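Local coordinates for protein 5'-nucleotidase SURE (Aquifex aeolicus, PDB 2WQK) that probably hydrolyses nucleoside 5'-monophosphates to nucleosides and phosphate, using one divalent metal cation per subunit, at residues 7-12 with 42-47; 92-97 with 106-111; 110-115 with 157-162. All blocks are in the same frame, centred on the assembly; numbering follows the deposited sequence.

From the N terminus, contact 1 comes first: it closes the excursion through helix 15-24 and strand 29-35, bringing the loop after strand 3-7 against the loop that precedes strand 52-58. Contact 2 opens after contact 1 has closed and spans a much shorter loop, joining the end of strand 88-94 to the start of helix 107-117. Contact 3 starts where contact 2 ends, overlapping it by Ser110 and Gly111, and encloses strand 122-128 and helix 135-152 before tying helix 107-117 to strand 158-165 of the same sheet; none nests inside another. Contacts 1 and 2 meet at one sodium ion, and contact 3 lies farther along the helix.

Contact 1: 7-12 with 42-47; sequences VNDDGY and VGHSLT. With NA (sodium ion), chain D.
Asp9 and His44 are the nearest backbone pair, yet their CA atoms stand 8.6 Å apart, so the two loops meet through side chains alone. Asp9 swings its CG opposite the backbone N (chi1 -156°), which carries the carboxylate toward the imidazole. The two groups cross at about a right angle, with their planes 78° apart. The closest approach, Asp9 OD2 to His44 NE2 at 3.3 Å, has too poor an angle for a hydrogen bond; that NE2 is bonded to Leu39 O instead. His44 thus lies against the carboxylate without being gripped by it, while Val42 O sits 3.2 Å above one face of the ring, offset toward its rim. Within 7-12, Asn8 folds the turn: its OD1 accepts from Gly11 N (3.2 Å), an Asx motif, and its ND2 returns a bond to Gly11 O (3.0 Å). Within this turn, Asp10 OD1 binds the sodium ion at 2.3 Å, with Ser40, Asn94 and water 1 also on the metal; Asp9 does not coordinate it here. Asp10 OD2 is held by Glu95 N. Sodium probably occupies the place of the divalent cation, and the Asp-Asp pair is consistent with the predicted SurE metal site.

Contact 2: 92-97 with 106-111; sequences GINEGP and SGTVSG. With NA (sodium ion), chain D; SO4 (sulfate ion), chain C.
Asn94, at the end of strand 88-94, faces Thr108 in the first turn of helix 107-117, and its side chain can be followed outward atom by atom. CB lies 3.4 Å from Thr108 OG1. With chi1 at -163°, CG is placed opposite the backbone N, which carries the amide to the metal and past Thr108 OG1. OD1 then does the main work: it binds the sodium ion at 2.3 Å and passes 3.0 Å from Thr108 OG1. On the other branch, ND2 gives a bond to Gly96 O at 2.9 Å, arriving from above that carbonyl's plane, and a weak one to sulfate O1. These two bonds help fix the rotation of the amide, so that OD1 points at the metal.

From the helix side, residues 106-108 hold the sulfate. Thr108 turns its OG1 toward sulfate O3 (2.9 Å) and CG2 toward Gly92. Thr108 N bonds the same oxygen. Ser106 OG reaches sulfate O3 at 2.8 Å, so three donors from 106-111 meet it; Gly107 N bonds sulfate O4 (2.9 Å), and Asn98 is a further partner of the anion. Ser106 OG has a second task, accepting from Val109 N in a nearly straight N-cap bond (173°).

Sulfate O1 and O2 both bind the sodium ion. Although the sulfate probably comes from the crystallisation liquor, an anion held jointly by a cation and by backbone N-H groups at a helix N terminus, whose dipole would probably add to the attraction, is consistent with this being where a substrate phosphate binds.

Contact 3: 110-115 with 157-162; sequences SGAMEG and DTYLNV
Ala112 is the first residue of 110-115 to touch the strand: its CB, directed toward 157-162, rests 3.9 Å from Tyr159 CD1. The approach is apolar and oblique to the ring. Met113 follows with a slightly larger share. Its CA stands over one face of the Tyr159 ring, 3.9 Å from the centroid and 14° off the normal, which meets the geometry of a CH-pi contact. Met113 CB lies 3.7 Å from Tyr159 CZ, and CG 3.8 Å from Tyr159 OH. Because CG is set opposite the backbone N (chi1 -175°), the chain runs past the phenol end of the ring, then bends at chi3 so that the thioether leads off. The ring reaches the helix backbone from a chi1 of 60°, with CG lodged between Tyr159's own N and carbonyl carbon. Glu114, next in order, turns from the strand; its carboxylate is hydrogen-bonded to His74 and, on a neighbouring subunit, forms a salt bridge with Arg183 and a hydrogen bond with Tyr105.

Around the ring, Val109 and Arg116 extend the same helix face along which Ala112 and Met113 lie, and Leu231 of strand 225-232 also touches it. In the backbone, Tyr159 pairs with Leu231, while Leu160 pairs with Ser122 and Ala124 of strand 122-128. The helix therefore packs on the sheet where strand 158-165 runs between a parallel and an antiparallel neighbour.

Contact 1: 7-12 with 42-47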
ATOM      1  N   VAL A   7      20.475  11.172   0.307  1.00 10.77           N
ATOM      2  CA  VAL A   7      19.121  10.642   0.220  1.00 11.04           C
ATOM      3  C   VAL A   7      18.935   9.673   1.381  1.00 10.22           C
ATOM      4  O   VAL A   7      19.884   9.326   2.090  1.00 10.49           O
ATOM      5  CB  VAL A   7      18.882   9.915  -1.133  1.00 10.98           C
ATOM      6  CG1 VAL A   7      19.263  10.846  -2.288  1.00 12.00           C
ATOM      7  CG2 VAL A   7      19.645   8.577  -1.201  1.00 11.95           C
ATOM      8  N   ASN A   8      17.700   9.216   1.564  1.00 10.75           N
ATOM      9  CA  ASN A   8      17.459   8.106   2.477  1.00 10.63           C
ATOM     10  C   ASN A   8      16.164   7.386   2.077  1.00 11.51           C
ATOM     11  O   ASN A   8      15.561   7.712   1.044  1.00 12.64           O
ATOM     12  CB  ASN A   8      17.454   8.514   3.952  1.00 11.33           C
ATOM     13  CG  ASN A   8      16.129   9.153   4.401  1.00 12.97           C
ATOM     14  OD1 ASN A   8      15.315   9.571   3.576  1.00 13.36           O
ATOM     15  ND2 ASN A   8      15.937   9.274   5.730  1.00 13.00           N
ATOM     16  N   ASP A   9      15.785   6.410   2.898  1.00 12.74           N
ATOM     17  CA  ASP A   9      14.539   5.670   2.704  1.00 14.16           C
ATOM     18  C   ASP A   9      13.489   5.918   3.794  1.00 14.41           C
ATOM     19  O   ASP A   9      12.356   5.486   3.660  1.00 15.84           O
ATOM     20  CB  ASP A   9      14.859   4.154   2.631  1.00 15.07           C
ATOM     21  CG  ASP A   9      13.822   3.364   1.882  1.00 17.17           C
ATOM     22  OD1 ASP A   9      13.146   3.872   0.976  1.00 18.72           O
ATOM     23  OD2 ASP A   9      13.688   2.191   2.248  1.00 19.85           O
ATOM     24  N   ASP A  10      13.893   6.540   4.903  1.00 13.98           N
ATOM     25  CA  ASP A  10      13.040   6.738   6.062  1.00 14.91           C
ATOM     26  C   ASP A  10      12.248   8.031   6.017  1.00 15.70           C
ATOM     27  O   ASP A  10      11.306   8.198   6.805  1.00 16.41           O
ATOM     28  CB  ASP A  10      13.888   6.674   7.337  1.00 15.15           C
ATOM     29  CG  ASP A  10      14.628   5.339   7.488  1.00 16.40           C
ATOM     30  OD1 ASP A  10      13.970   4.274   7.222  1.00 18.62           O
ATOM     31  OD2 ASP A  10      15.827   5.338   7.873  1.00 18.04           O
ATOM     32  N   GLY A  11      12.636   8.946   5.120  1.00 14.80           N
ATOM     33  CA  GLY A  11      11.965  10.242   5.022  1.00 14.69           C
ATOM     34  C   GLY A  11      12.888  11.392   5.420  1.00 14.57           C
ATOM     35  O   GLY A  11      13.788  11.243   6.233  1.00 14.56           O
ATOM     36  N   TYR A  12      12.619  12.556   4.831  1.00 14.75           N
ATOM     37  CA  TYR A  12      13.484  13.734   5.015  1.00 15.24           C
ATOM     38  C   TYR A  12      13.566  14.194   6.449  1.00 15.22           C
ATOM     39  O   TYR A  12      14.497  14.916   6.826  1.00 16.50           O
ATOM     40  CB  TYR A  12      13.037  14.882   4.131  1.00 15.82           C
ATOM     41  CG  TYR A  12      11.729  15.525   4.550  1.00 16.60           C
ATOM     42  CD1 TYR A  12      11.702  16.502   5.554  1.00 17.96           C
ATOM     43  CD2 TYR A  12      10.528  15.177   3.941  1.00 19.52           C
ATOM     44  CE1 TYR A  12      10.529  17.090   5.927  1.00 20.28           C
ATOM     45  CE2 TYR A  12       9.340  15.776   4.316  1.00 20.97           C
ATOM     46  CZ  TYR A  12       9.349  16.719   5.308  1.00 22.09           C
ATOM     47  OH  TYR A  12       8.176  17.321   5.667  1.00 24.64           O
ATOM     48  N   VAL A  42       8.217  -1.153   1.469  1.00 19.33           N
ATOM     49  CA  VAL A  42       7.540  -1.151   0.192  1.00 18.32           C
ATOM     50  C   VAL A  42       8.522  -1.188  -0.964  1.00 16.32           C
ATOM     51  O   VAL A  42       9.657  -1.567  -0.787  1.00 17.30           O
ATOM     52  CB  VAL A  42       6.495  -0.049   0.096  1.00 19.59           C
ATOM     53  CG1 VAL A  42       5.433  -0.240   1.235  1.00 20.90           C
ATOM     54  CG2 VAL A  42       7.110   1.355   0.099  1.00 17.88           C
ATOM     55  N   GLY A  43       8.072  -0.888  -2.170  1.00 15.10           N
ATOM     56  CA  GLY A  43       8.939  -0.932  -3.329  1.00 15.06           C
ATOM     57  C   GLY A  43       9.960   0.205  -3.355  1.00 14.48           C
ATOM     58  O   GLY A  43       9.672   1.330  -2.853  1.00 15.97           O
ATOM     59  N   HIS A  44      11.099  -0.069  -3.994  1.00 14.33           N
ATOM     60  CA  HIS A  44      12.208   0.889  -4.085  1.00 14.07           C
ATOM     61  C   HIS A  44      12.629   1.209  -5.515  1.00 14.24           C
ATOM     62  O   HIS A  44      13.596   1.908  -5.721  1.00 14.84           O
ATOM     63  CB  HIS A  44      13.410   0.348  -3.304  1.00 14.46           C
ATOM     64  CG  HIS A  44      13.093   0.039  -1.882  1.00 15.08           C
ATOM     65  ND1 HIS A  44      13.553  -1.090  -1.225  1.00 17.79           N
ATOM     66  CD2 HIS A  44      12.322   0.704  -0.993  1.00 15.61           C
ATOM     67  CE1 HIS A  44      13.077  -1.091   0.011  1.00 17.56           C
ATOM     68  NE2 HIS A  44      12.341  -0.011   0.181  1.00 18.20           N
ATOM     69  N   SER A  45      11.908   0.702  -6.511  1.00 15.02           N
ATOM     70  CA  SER A  45      12.365   0.857  -7.890  1.00 15.26           C
ATOM     71  C   SER A  45      12.241   2.322  -8.374  1.00 15.22           C
ATOM     72  O   SER A  45      11.577   3.141  -7.747  1.00 14.20           O
ATOM     73  CB  SER A  45      11.607  -0.068  -8.858  1.00 17.05           C
ATOM     74  OG  SER A  45      10.289   0.375  -9.030  1.00 19.21           O
ATOM     75  N   LEU A  46      12.886   2.605  -9.494  1.00 16.00           N
ATOM     76  CA  LEU A  46      12.766   3.899 -10.167  1.00 17.31           C
ATOM     77  C   LEU A  46      11.351   4.004 -10.799  1.00 18.42           C
ATOM     78  O   LEU A  46      10.827   3.010 -11.382  1.00 20.79           O
ATOM     79  CB  LEU A  46      13.930   4.012 -11.169  1.00 19.06           C
ATOM     80  CG  LEU A  46      14.422   5.288 -11.817  1.00 22.32           C
ATOM     81  CD1 LEU A  46      14.606   6.408 -10.817  1.00 20.67           C
ATOM     82  CD2 LEU A  46      15.720   4.945 -12.579  1.00 23.33           C
ATOM     83  N   THR A  47      10.691   5.144 -10.609  1.00 18.94           N
ATOM     84  CA  THR A  47       9.265   5.389 -11.003  1.00 20.59           C
ATOM     85  C   THR A  47       9.274   5.947 -12.433  1.00 21.78           C
ATOM     86  O   THR A  47       9.708   7.069 -12.650  1.00 21.21           O
ATOM     87  CB  THR A  47       8.553   6.404  -9.993  1.00 21.33           C
ATOM     88  OG1 THR A  47       8.648   5.961  -8.585  1.00 20.73           O
ATOM     89  CG2 THR A  47       7.082   6.673 -10.385  1.00 22.71           C
TER
HETATM   90 NA    NA D 254      14.701   2.192   6.444  1.00 16.70          NA
HETATM   91  O   HOH W   1      14.419   0.932   8.524  1.00 26.37           O

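Contact 2: 92-97 with 106-111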
ATOM      1  N   GLY A  92      21.377   7.404   3.769  1.00  9.66           N
ATOM      2  CA  GLY A  92      21.266   7.065   5.189  1.00 10.94           C
ATOM      3  C   GLY A  92      21.194   8.322   6.041  1.00 10.99           C
ATOM      4  O   GLY A  92      20.866   9.400   5.537  1.00 12.06           O
ATOM      5  N   ILE A  93      21.452   8.179   7.349  1.00 12.04           N
ATOM      6  CA  ILE A  93      21.707   6.949   8.064  1.00 12.36           C
ATOM      7  C   ILE A  93      20.428   6.221   8.310  1.00 11.56           C
ATOM      8  O   ILE A  93      19.488   6.756   8.889  1.00 12.82           O
ATOM      9  CB  ILE A  93      22.326   7.234   9.459  1.00 12.41           C
ATOM     10  CG1 ILE A  93      23.626   8.029   9.320  1.00 13.26           C
ATOM     11  CG2 ILE A  93      22.537   5.911  10.241  1.00 13.52           C
ATOM     12  CD1 ILE A  93      23.966   8.908  10.556  1.00 14.42           C
ATOM     13  N   ASN A  94      20.367   4.969   7.840  1.00 11.57           N
ATOM     14  CA  ASN A  94      19.168   4.181   8.023  1.00 12.50           C
ATOM     15  C   ASN A  94      18.854   3.888   9.475  1.00 13.61           C
ATOM     16  O   ASN A  94      19.746   3.648  10.249  1.00 14.11           O
ATOM     17  CB  ASN A  94      19.254   2.829   7.280  1.00 12.55           C
ATOM     18  CG  ASN A  94      17.871   2.171   7.103  1.00 13.15           C
ATOM     19  OD1 ASN A  94      16.933   2.809   6.624  1.00 13.80           O
ATOM     20  ND2 ASN A  94      17.759   0.880   7.503  1.00 14.64           N
ATOM     21  N   GLU A  95      17.560   3.862   9.766  1.00 15.40           N
ATOM     22  CA  GLU A  95      17.064   3.468  11.064  0.70 17.17           C
ATOM     23  C   GLU A  95      16.991   1.934  11.059  1.00 18.32           C
ATOM     24  O   GLU A  95      15.921   1.330  10.817  1.00 21.80           O
ATOM     25  CB  GLU A  95      15.677   4.056  11.306  0.70 17.87           C
ATOM     26  CG  GLU A  95      15.566   5.552  11.244  0.70 20.98           C
ATOM     27  CD  GLU A  95      14.107   6.011  11.281  0.70 25.11           C
ATOM     28  OE1 GLU A  95      13.184   5.187  10.981  0.70 29.47           O
ATOM     29  OE2 GLU A  95      13.886   7.186  11.621  0.70 24.75           O
ATOM     30  N   GLY A  96      18.130   1.311  11.226  1.00 16.77           N
ATOM     31  CA  GLY A  96      18.262  -0.122  11.369  1.00 15.74           C
ATOM     32  C   GLY A  96      19.324  -0.614  10.409  1.00 14.70           C
ATOM     33  O   GLY A  96      19.738   0.112   9.493  1.00 14.10           O
ATOM     34  N   PRO A  97      19.822  -1.829  10.637  1.00 14.99           N
ATOM     35  CA  PRO A  97      20.919  -2.354   9.837  1.00 14.43           C
ATOM     36  C   PRO A  97      20.542  -2.823   8.444  1.00 13.67           C
ATOM     37  O   PRO A  97      19.367  -3.118   8.176  1.00 14.18           O
ATOM     38  CB  PRO A  97      21.430  -3.534  10.655  1.00 15.58           C
ATOM     39  CG  PRO A  97      20.216  -3.986  11.375  1.00 14.95           C
ATOM     40  CD  PRO A  97      19.362  -2.767  11.667  1.00 15.32           C
ATOM     41  N   SER A 106      17.132  -3.675   0.494  1.00 12.80           N
ATOM     42  CA  SER A 106      17.259  -2.391   1.207  1.00 11.67           C
ATOM     43  C   SER A 106      17.126  -1.169   0.293  1.00 11.37           C
ATOM     44  O   SER A 106      17.852  -1.025  -0.722  1.00 12.66           O
ATOM     45  CB  SER A 106      18.648  -2.322   1.822  1.00 11.77           C
ATOM     46  OG  SER A 106      18.956  -1.009   2.307  1.00 12.26           O
ATOM     47  N   GLY A 107      16.239  -0.270   0.670  1.00 11.92           N
ATOM     48  CA  GLY A 107      16.103   1.013  -0.006  1.00 11.80           C
ATOM     49  C   GLY A 107      17.313   1.902   0.222  1.00 11.72           C
ATOM     50  O   GLY A 107      17.698   2.680  -0.658  1.00 12.20           O
ATOM     51  N   THR A 108      17.876   1.832   1.426  1.00 11.22           N
ATOM     52  CA  THR A 108      19.061   2.651   1.694  1.00 10.91           C
ATOM     53  C   THR A 108      20.198   2.235   0.764  1.00 10.86           C
ATOM     54  O   THR A 108      20.834   3.073   0.125  1.00 10.96           O
ATOM     55  CB  THR A 108      19.501   2.520   3.173  1.00 11.90           C
ATOM     56  OG1 THR A 108      18.412   2.911   4.001  1.00 12.11           O
ATOM     57  CG2 THR A 108      20.753   3.396   3.476  1.00 13.11           C
ATOM     58  N   VAL A 109      20.426   0.933   0.661  1.00 11.01           N
ATOM     59  CA  VAL A 109      21.490   0.441  -0.202  1.00 11.05           C
ATOM     60  C   VAL A 109      21.199   0.799  -1.674  1.00 10.32           C
ATOM     61  O   VAL A 109      22.077   1.198  -2.409  1.00 12.45           O
ATOM     62  CB  VAL A 109      21.743  -1.073  -0.005  1.00 10.86           C
ATOM     63  CG1 VAL A 109      22.819  -1.558  -0.954  1.00 13.87           C
ATOM     64  CG2 VAL A 109      22.145  -1.342   1.422  1.00 12.26           C
ATOM     65  N   SER A 110      19.949   0.662  -2.093  1.00 11.03           N
ATOM     66  CA  SER A 110      19.622   0.926  -3.498  1.00 11.50           C
ATOM     67  C   SER A 110      19.854   2.397  -3.887  1.00 11.00           C
ATOM     68  O   SER A 110      20.248   2.677  -5.034  1.00 12.47           O
ATOM     69  CB  SER A 110      18.192   0.480  -3.818  1.00 15.52           C
ATOM     70  OG  SER A 110      17.231   1.256  -3.199  1.00 20.33           O
ATOM     71  N   GLY A 111      19.689   3.315  -2.925  1.00 11.66           N
ATOM     72  CA  GLY A 111      20.040   4.726  -3.208  1.00 12.09           C
ATOM     73  C   GLY A 111      21.516   4.858  -3.582  1.00 11.28           C
ATOM     74  O   GLY A 111      21.877   5.548  -4.549  1.00 12.59           O
TER
HETATM   75 NA    NA D 254      14.701   2.192   6.444  1.00 16.70          NA
HETATM   76  S   SO4 C 252      15.786   0.220   4.291  1.00 15.81           S
HETATM   77  O1  SO4 C 252      15.597  -0.238   5.666  1.00 19.01           O
HETATM   78  O2  SO4 C 252      15.194   1.592   4.201  1.00 17.97           O
HETATM   79  O3  SO4 C 252      17.164   0.344   3.978  1.00 12.87           O
HETATM   80  O4  SO4 C 252      15.102  -0.675   3.304  1.00 16.67           O
HETATM   81  O   HOH W   1      14.419   0.932   8.524  1.00 26.37           O

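Contact 3: 110-115 with 157-162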
ATOM      1  N   SER A 110      19.949   0.662  -2.093  1.00 11.03           N
ATOM      2  CA  SER A 110      19.622   0.926  -3.498  1.00 11.50           C
ATOM      3  C   SER A 110      19.854   2.397  -3.887  1.00 11.00           C
ATOM      4  O   SER A 110      20.248   2.677  -5.034  1.00 12.47           O
ATOM      5  CB  SER A 110      18.192   0.480  -3.818  1.00 15.52           C
ATOM      6  OG  SER A 110      17.231   1.256  -3.199  1.00 20.33           O
ATOM      7  N   GLY A 111      19.689   3.315  -2.925  1.00 11.66           N
ATOM      8  CA  GLY A 111      20.040   4.726  -3.208  1.00 12.09           C
ATOM      9  C   GLY A 111      21.516   4.858  -3.582  1.00 11.28           C
ATOM     10  O   GLY A 111      21.877   5.548  -4.549  1.00 12.59           O
ATOM     11  N   ALA A 112      22.394   4.225  -2.802  1.00 11.23           N
ATOM     12  CA  ALA A 112      23.833   4.269  -3.119  1.00 11.09           C
ATOM     13  C   ALA A 112      24.114   3.558  -4.462  1.00 10.68           C
ATOM     14  O   ALA A 112      24.877   4.039  -5.288  1.00 12.04           O
ATOM     15  CB  ALA A 112      24.686   3.698  -2.005  1.00 10.76           C
ATOM     16  N   MET A 113      23.452   2.420  -4.692  1.00 10.54           N
ATOM     17  CA  MET A 113      23.590   1.728  -5.964  1.00 10.39           C
ATOM     18  C   MET A 113      23.265   2.617  -7.149  1.00  9.96           C
ATOM     19  O   MET A 113      24.005   2.641  -8.100  1.00 11.19           O
ATOM     20  CB  MET A 113      22.702   0.467  -5.968  1.00 11.71           C
ATOM     21  CG  MET A 113      22.883  -0.380  -7.219  1.00 13.82           C
ATOM     22  SD  MET A 113      21.591  -1.640  -7.379  1.00 16.39           S
ATOM     23  CE  MET A 113      20.177  -0.579  -7.715  1.00 16.75           C
ATOM     24  N   GLU A 114      22.172   3.343  -7.030  1.00 10.37           N
ATOM     25  CA  GLU A 114      21.749   4.255  -8.101  1.00 10.67           C
ATOM     26  C   GLU A 114      22.790   5.350  -8.366  1.00 10.41           C
ATOM     27  O   GLU A 114      23.054   5.733  -9.517  1.00 12.45           O
ATOM     28  CB  GLU A 114      20.358   4.832  -7.835  1.00 10.55           C
ATOM     29  CG  GLU A 114      19.276   3.783  -7.902  1.00 12.87           C
ATOM     30  CD  GLU A 114      19.004   3.221  -9.315  1.00 14.64           C
ATOM     31  OE1 GLU A 114      19.429   3.812 -10.329  1.00 14.32           O
ATOM     32  OE2 GLU A 114      18.336   2.163  -9.398  1.00 15.11           O
ATOM     33  N   GLY A 115      23.365   5.868  -7.290  1.00 10.74           N
ATOM     34  CA  GLY A 115      24.461   6.825  -7.510  1.00 11.32           C
ATOM     35  C   GLY A 115      25.575   6.228  -8.337  1.00 11.02           C
ATOM     36  O   GLY A 115      26.048   6.845  -9.286  1.00 12.61           O
ATOM     37  N   ASP A 157      34.049  -0.760 -10.014  0.50 18.04           N
ATOM     38  CA  ASP A 157      32.866  -1.640  -9.967  0.50 17.49           C
ATOM     39  C   ASP A 157      32.466  -1.760  -8.520  0.50 16.83           C
ATOM     40  O   ASP A 157      32.240  -2.880  -8.026  0.50 16.06           O
ATOM     41  CB  ASP A 157      33.184  -3.037 -10.590  0.50 17.57           C
ATOM     42  CG  ASP A 157      32.002  -4.015 -10.541  0.50 17.04           C
ATOM     43  OD1 ASP A 157      30.826  -3.564 -10.638  0.50 14.55           O
ATOM     44  OD2 ASP A 157      32.285  -5.251 -10.408  0.50 16.49           O
ATOM     45  N   THR A 158      32.408  -0.635  -7.789  1.00 16.70           N
ATOM     46  CA  THR A 158      32.121  -0.841  -6.384  1.00 15.42           C
ATOM     47  C   THR A 158      31.327   0.336  -5.815  1.00 14.11           C
ATOM     48  O   THR A 158      31.498   1.463  -6.217  1.00 14.49           O
ATOM     49  CB  THR A 158      33.491  -0.947  -5.606  1.00 16.23           C
ATOM     50  OG1 THR A 158      34.300  -1.983  -6.198  1.00 19.21           O
ATOM     51  CG2 THR A 158      33.302  -1.238  -4.123  1.00 19.07           C
ATOM     52  N   TYR A 159      30.517   0.031  -4.825  1.00 11.77           N
ATOM     53  CA  TYR A 159      29.975   1.063  -3.918  1.00 12.04           C
ATOM     54  C   TYR A 159      30.036   0.484  -2.517  1.00 11.67           C
ATOM     55  O   TYR A 159      30.160  -0.729  -2.366  1.00 12.44           O
ATOM     56  CB  TYR A 159      28.593   1.560  -4.325  1.00 12.58           C
ATOM     57  CG  TYR A 159      27.501   0.502  -4.379  1.00 11.29           C
ATOM     58  CD1 TYR A 159      26.491   0.510  -3.442  1.00 13.10           C
ATOM     59  CD2 TYR A 159      27.443  -0.473  -5.390  1.00 12.11           C
ATOM     60  CE1 TYR A 159      25.499  -0.447  -3.422  1.00 14.61           C
ATOM     61  CE2 TYR A 159      26.432  -1.431  -5.387  1.00 14.07           C
ATOM     62  CZ  TYR A 159      25.465  -1.408  -4.410  1.00 14.44           C
ATOM     63  OH  TYR A 159      24.457  -2.345  -4.394  1.00 16.48           O
ATOM     64  N   LEU A 160      30.027   1.348  -1.500  1.00  9.74           N
ATOM     65  CA  LEU A 160      30.252   0.889  -0.137  1.00 10.19           C
ATOM     66  C   LEU A 160      28.954   0.776   0.660  1.00  9.57           C
ATOM     67  O   LEU A 160      28.126   1.661   0.634  1.00 10.63           O
ATOM     68  CB  LEU A 160      31.220   1.830   0.598  1.00 10.42           C
ATOM     69  CG  LEU A 160      32.566   2.044  -0.082  1.00 11.27           C
ATOM     70  CD1 LEU A 160      33.410   3.029   0.781  1.00 14.18           C
ATOM     71  CD2 LEU A 160      33.330   0.754  -0.346  1.00 13.36           C
ATOM     72  N   ASN A 161      28.886  -0.298   1.442  1.00  9.79           N
ATOM     73  CA  ASN A 161      27.812  -0.550   2.368  1.00  8.88           C
ATOM     74  C   ASN A 161      28.328  -0.537   3.800  1.00 10.23           C
ATOM     75  O   ASN A 161      29.158  -1.356   4.148  1.00 10.76           O
ATOM     76  CB  ASN A 161      27.103  -1.882   2.120  1.00  9.44           C
ATOM     77  CG  ASN A 161      25.856  -1.990   2.946  1.00 10.59           C
ATOM     78  OD1 ASN A 161      25.064  -1.026   3.026  1.00 11.54           O
ATOM     79  ND2 ASN A 161      25.674  -3.150   3.620  1.00 11.99           N
ATOM     80  N   VAL A 162      27.936   0.507   4.553  1.00 10.18           N
ATOM     81  CA  VAL A 162      28.523   0.744   5.894  1.00 10.88           C
ATOM     82  C   VAL A 162      27.467   0.552   6.955  1.00 10.78           C
ATOM     83  O   VAL A 162      26.364   1.106   6.837  1.00 11.29           O
ATOM     84  CB  VAL A 162      29.111   2.172   5.982  1.00 10.27           C
ATOM     85  CG1 VAL A 162      29.747   2.412   7.364  1.00 12.30           C
ATOM     86  CG2 VAL A 162      30.133   2.409   4.859  1.00 12.90           C
TER